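Local atomic coordinates of CobC (Shigella flexneri 2a, PDB entry 6NRU), a protein that hydrolyses the phosphate from alpha-ribazole 5'-phosphate and probably from adenosylcobalamin 5'-phosphate, in assembling the nucleotide loop of vitamin B12. Residues Ala16-Ala26 against Glu84-His95. Sequence-based numbering, arbitrary orientation.
With SO4 (sulfate ion), chain N.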
# COMPACT_ATOMS: atom_id res chain seq x y z
N ALA A 16 11.17 -10.61 -2.58
CA ALA A 16 10.06 -11.39 -3.11
C ALA A 16 9.63 -10.88 -4.48
O ALA A 16 9.29 -11.67 -5.36
CB ALA A 16 8.88 -11.36 -2.13
N ASN A 17 9.65 -9.56 -4.67
CA ASN A 17 9.37 -8.99 -5.98
C ASN A 17 10.39 -9.46 -7.00
O ASN A 17 10.04 -9.88 -8.11
CB ASN A 17 9.36 -7.46 -5.91
CG ASN A 17 8.26 -6.93 -5.01
OD1 ASN A 17 8.38 -5.84 -4.45
ND2 ASN A 17 7.20 -7.71 -4.86
N VAL A 18 11.68 -9.41 -6.64
CA VAL A 18 12.73 -9.89 -7.53
C VAL A 18 12.48 -11.34 -7.90
O VAL A 18 12.66 -11.75 -9.05
CB VAL A 18 14.11 -9.68 -6.88
CG1 VAL A 18 15.19 -10.36 -7.69
CG2 VAL A 18 14.40 -8.20 -6.73
N ASP A 19 12.04 -12.15 -6.93
CA ASP A 19 11.82 -13.57 -7.15
C ASP A 19 10.39 -13.89 -7.56
O ASP A 19 10.02 -15.07 -7.57
CB ASP A 19 12.20 -14.35 -5.90
CG ASP A 19 13.57 -13.96 -5.38
OD1 ASP A 19 14.35 -13.37 -6.15
OD2 ASP A 19 13.86 -14.25 -4.20
N GLY A 20 9.59 -12.88 -7.89
CA GLY A 20 8.23 -13.12 -8.36
C GLY A 20 7.35 -13.89 -7.40
O GLY A 20 6.46 -14.63 -7.83
N LEU A 21 7.57 -13.73 -6.10
CA LEU A 21 6.85 -14.49 -5.09
C LEU A 21 5.69 -13.69 -4.54
O LEU A 21 5.67 -12.45 -4.59
CB LEU A 21 7.78 -14.90 -3.95
CG LEU A 21 9.01 -15.73 -4.33
CD1 LEU A 21 9.94 -15.88 -3.14
CD2 LEU A 21 8.59 -17.10 -4.87
N TYR A 22 4.70 -14.41 -4.02
CA TYR A 22 3.66 -13.78 -3.22
C TYR A 22 4.26 -13.28 -1.92
O TYR A 22 4.98 -14.02 -1.24
CB TYR A 22 2.52 -14.77 -2.96
CG TYR A 22 1.64 -15.01 -4.16
CD1 TYR A 22 0.48 -14.26 -4.35
CD2 TYR A 22 1.97 -15.97 -5.11
CE1 TYR A 22 -0.33 -14.47 -5.44
CE2 TYR A 22 1.16 -16.18 -6.21
CZ TYR A 22 0.02 -15.43 -6.37
OH TYR A 22 -0.79 -15.64 -7.46
N SER A 23 3.97 -12.03 -1.56
CA SER A 23 4.61 -11.42 -0.40
C SER A 23 3.76 -11.59 0.86
O SER A 23 4.15 -12.29 1.80
CB SER A 23 4.89 -9.94 -0.67
OG SER A 23 6.04 -9.52 0.04
N GLY A 24 2.59 -10.95 0.88
CA GLY A 24 1.72 -11.08 2.04
C GLY A 24 2.34 -10.48 3.28
O GLY A 24 3.04 -9.46 3.23
N HIS A 25 2.10 -11.12 4.41
CA HIS A 25 2.61 -10.64 5.69
C HIS A 25 4.05 -11.07 5.95
O HIS A 25 4.62 -10.65 6.96
CB HIS A 25 1.71 -11.13 6.82
CG HIS A 25 0.42 -10.37 6.93
ND1 HIS A 25 -0.27 -10.25 8.12
CD2 HIS A 25 -0.29 -9.68 6.01
CE1 HIS A 25 -1.36 -9.52 7.92
NE2 HIS A 25 -1.39 -9.16 6.65
N ALA A 26 4.64 -11.88 5.08
CA ALA A 26 5.98 -12.40 5.32
C ALA A 26 7.00 -11.27 5.35
O ALA A 26 6.88 -10.31 4.59
CB ALA A 26 6.36 -13.42 4.25
N GLU A 84 -0.59 -5.45 4.07
CA GLU A 84 -0.82 -6.27 2.89
C GLU A 84 -1.81 -7.38 3.22
O GLU A 84 -1.98 -7.77 4.38
CB GLU A 84 0.51 -6.86 2.41
CG GLU A 84 0.45 -7.68 1.12
CD GLU A 84 -0.15 -6.91 -0.04
OE1 GLU A 84 -1.39 -6.96 -0.22
OE2 GLU A 84 0.61 -6.25 -0.77
N MSE A 85 -2.49 -7.87 2.19
CA MSE A 85 -3.37 -9.02 2.33
C MSE A 85 -2.57 -10.20 2.87
O MSE A 85 -1.42 -10.40 2.49
CB MSE A 85 -4.00 -9.37 0.99
CG MSE A 85 -5.32 -10.10 1.09
SE MSE A 85 -6.12 -10.38 -0.66
CE MSE A 85 -5.44 -12.17 -1.02
N PHE A 86 -3.19 -10.99 3.75
CA PHE A 86 -2.54 -12.16 4.33
C PHE A 86 -2.82 -13.37 3.44
O PHE A 86 -3.96 -13.85 3.37
CB PHE A 86 -3.01 -12.40 5.75
CG PHE A 86 -2.46 -13.65 6.37
CD1 PHE A 86 -1.09 -13.83 6.49
CD2 PHE A 86 -3.31 -14.65 6.82
CE1 PHE A 86 -0.58 -14.98 7.06
CE2 PHE A 86 -2.79 -15.80 7.38
CZ PHE A 86 -1.43 -15.97 7.50
N PHE A 87 -1.79 -13.87 2.76
CA PHE A 87 -1.95 -14.96 1.80
C PHE A 87 -1.82 -16.34 2.44
O PHE A 87 -1.90 -17.34 1.72
CB PHE A 87 -0.92 -14.81 0.67
CG PHE A 87 -1.39 -13.95 -0.47
CD1 PHE A 87 -2.23 -14.48 -1.45
CD2 PHE A 87 -0.99 -12.63 -0.58
CE1 PHE A 87 -2.66 -13.69 -2.50
CE2 PHE A 87 -1.42 -11.84 -1.63
CZ PHE A 87 -2.26 -12.37 -2.59
N GLY A 88 -1.63 -16.42 3.75
CA GLY A 88 -1.67 -17.71 4.42
C GLY A 88 -0.53 -18.61 3.99
O GLY A 88 0.65 -18.24 4.05
N ASP A 89 -0.88 -19.82 3.56
CA ASP A 89 0.13 -20.81 3.17
C ASP A 89 0.85 -20.43 1.88
O ASP A 89 1.91 -21.00 1.59
CB ASP A 89 -0.51 -22.19 3.01
CG ASP A 89 -0.87 -22.83 4.35
OD1 ASP A 89 -0.14 -22.61 5.34
OD2 ASP A 89 -1.88 -23.56 4.40
N TRP A 90 0.31 -19.49 1.11
CA TRP A 90 0.84 -19.15 -0.20
C TRP A 90 1.95 -18.10 -0.16
O TRP A 90 2.49 -17.76 -1.21
CB TRP A 90 -0.28 -18.64 -1.11
CG TRP A 90 -1.29 -19.68 -1.47
CD1 TRP A 90 -1.22 -21.02 -1.21
CD2 TRP A 90 -2.53 -19.47 -2.16
NE1 TRP A 90 -2.34 -21.65 -1.70
CE2 TRP A 90 -3.15 -20.73 -2.29
CE3 TRP A 90 -3.16 -18.34 -2.69
CZ2 TRP A 90 -4.39 -20.88 -2.91
CZ3 TRP A 90 -4.39 -18.50 -3.31
CH2 TRP A 90 -4.99 -19.76 -3.42
N GLU A 91 2.30 -17.59 1.02
CA GLU A 91 3.31 -16.55 1.10
C GLU A 91 4.70 -17.11 0.84
O GLU A 91 4.98 -18.28 1.11
CB GLU A 91 3.26 -15.88 2.48
CG GLU A 91 1.87 -15.46 2.89
CD GLU A 91 1.86 -14.44 4.01
OE1 GLU A 91 2.72 -14.53 4.91
OE2 GLU A 91 0.98 -13.55 3.99
N MSE A 92 5.57 -16.26 0.29
CA MSE A 92 6.92 -16.64 -0.12
C MSE A 92 6.94 -17.84 -1.06
O MSE A 92 7.85 -18.66 -1.01
CB MSE A 92 7.79 -16.94 1.11
CG MSE A 92 7.93 -15.76 2.05
SE MSE A 92 8.50 -14.16 1.10
CE MSE A 92 10.43 -14.48 1.05
N ARG A 93 5.94 -17.92 -1.93
CA ARG A 93 5.85 -19.00 -2.90
C ARG A 93 5.44 -18.43 -4.25
O ARG A 93 4.83 -17.36 -4.34
CB ARG A 93 4.86 -20.08 -2.44
CG ARG A 93 5.36 -20.86 -1.23
CD ARG A 93 4.26 -21.67 -0.55
NE ARG A 93 3.85 -22.82 -1.35
CZ ARG A 93 2.77 -23.55 -1.10
NH1 ARG A 93 1.97 -23.24 -0.09
NH2 ARG A 93 2.47 -24.58 -1.88
N HIS A 94 5.78 -19.15 -5.31
CA HIS A 94 5.65 -18.66 -6.67
C HIS A 94 4.38 -19.19 -7.33
O HIS A 94 3.86 -20.25 -6.97
CB HIS A 94 6.87 -19.04 -7.51
CG HIS A 94 7.05 -18.20 -8.74
ND1 HIS A 94 6.32 -18.40 -9.89
CD2 HIS A 94 7.88 -17.16 -9.00
CE1 HIS A 94 6.70 -17.52 -10.81
NE2 HIS A 94 7.64 -16.76 -10.29
N HIS A 95 3.91 -18.44 -8.33
CA HIS A 95 2.70 -18.79 -9.05
C HIS A 95 2.81 -20.16 -9.72
O HIS A 95 1.86 -20.96 -9.66
CB HIS A 95 2.39 -17.71 -10.09
CG HIS A 95 1.35 -18.10 -11.09
ND1 HIS A 95 0.00 -18.15 -10.79
CD2 HIS A 95 1.45 -18.43 -12.40
CE1 HIS A 95 -0.67 -18.51 -11.86
NE2 HIS A 95 0.18 -18.69 -12.85
S SO4 N . 3.96 -6.47 -3.59
O1 SO4 N . 2.59 -6.95 -3.46
O2 SO4 N . 4.79 -7.53 -4.18
O3 SO4 N . 3.99 -5.30 -4.45
O4 SO4 N . 4.49 -6.12 -2.28
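Tyr22 is the main bump of Ala16-Ala26, its ring pushed into a hollow of Glu84-His95 between Phe87, the Trp90 carbonyl and the backbone of Arg93 and His95. The ring edge meets one face of Phe87 in a T-shaped stack, centroids 5.0 Å apart, while CE of selenomethionine Met85 lies over the rim of the opposite face. Two backbone hydrogen bonds pin the bump at its root: Tyr22 N to Arg93 O (3.0 Å) and Met92 N to Tyr22 O (2.8 Å). On one flank Leu21 CD2 lies against the Arg93-His94 peptide; on another, the bent side chain of selenomethionine Met92 fits between Ala16 and Ala26, its CG 3.6 Å from Ala26 CB. Glu91 reaches under the turn Ser23-Ala26, its outer chain nearly straight (chi2 -162°), which carries the carboxylate to the turn. Its OE2 takes His25 N (2.7 Å) and Phe87 N (3.0 Å) from opposite faces of the carboxylate, tying turn and loop together, and Gly24 CA fits closely beside it. Phe86 CB sits over the His25 ring, whose NE2 makes a weak hydrogen bond to Glu84 O. Glu84, the probable proton donor/acceptor, lies near the probable phosphohistidine nucleophile, His11; a sulfate held by Asn17, Arg10 and Arg60 probably marks the phosphate site. The contact thus joins the Schellman-capped end of helix 15-18 to the loop between strand 76-78 and helix 95-101; Trp109 of helix 103-111 and Leu98 of helix 95-101 pack against Tyr22, whose OH hydrogen-bonds to that of Tyr106 in helix 103-111.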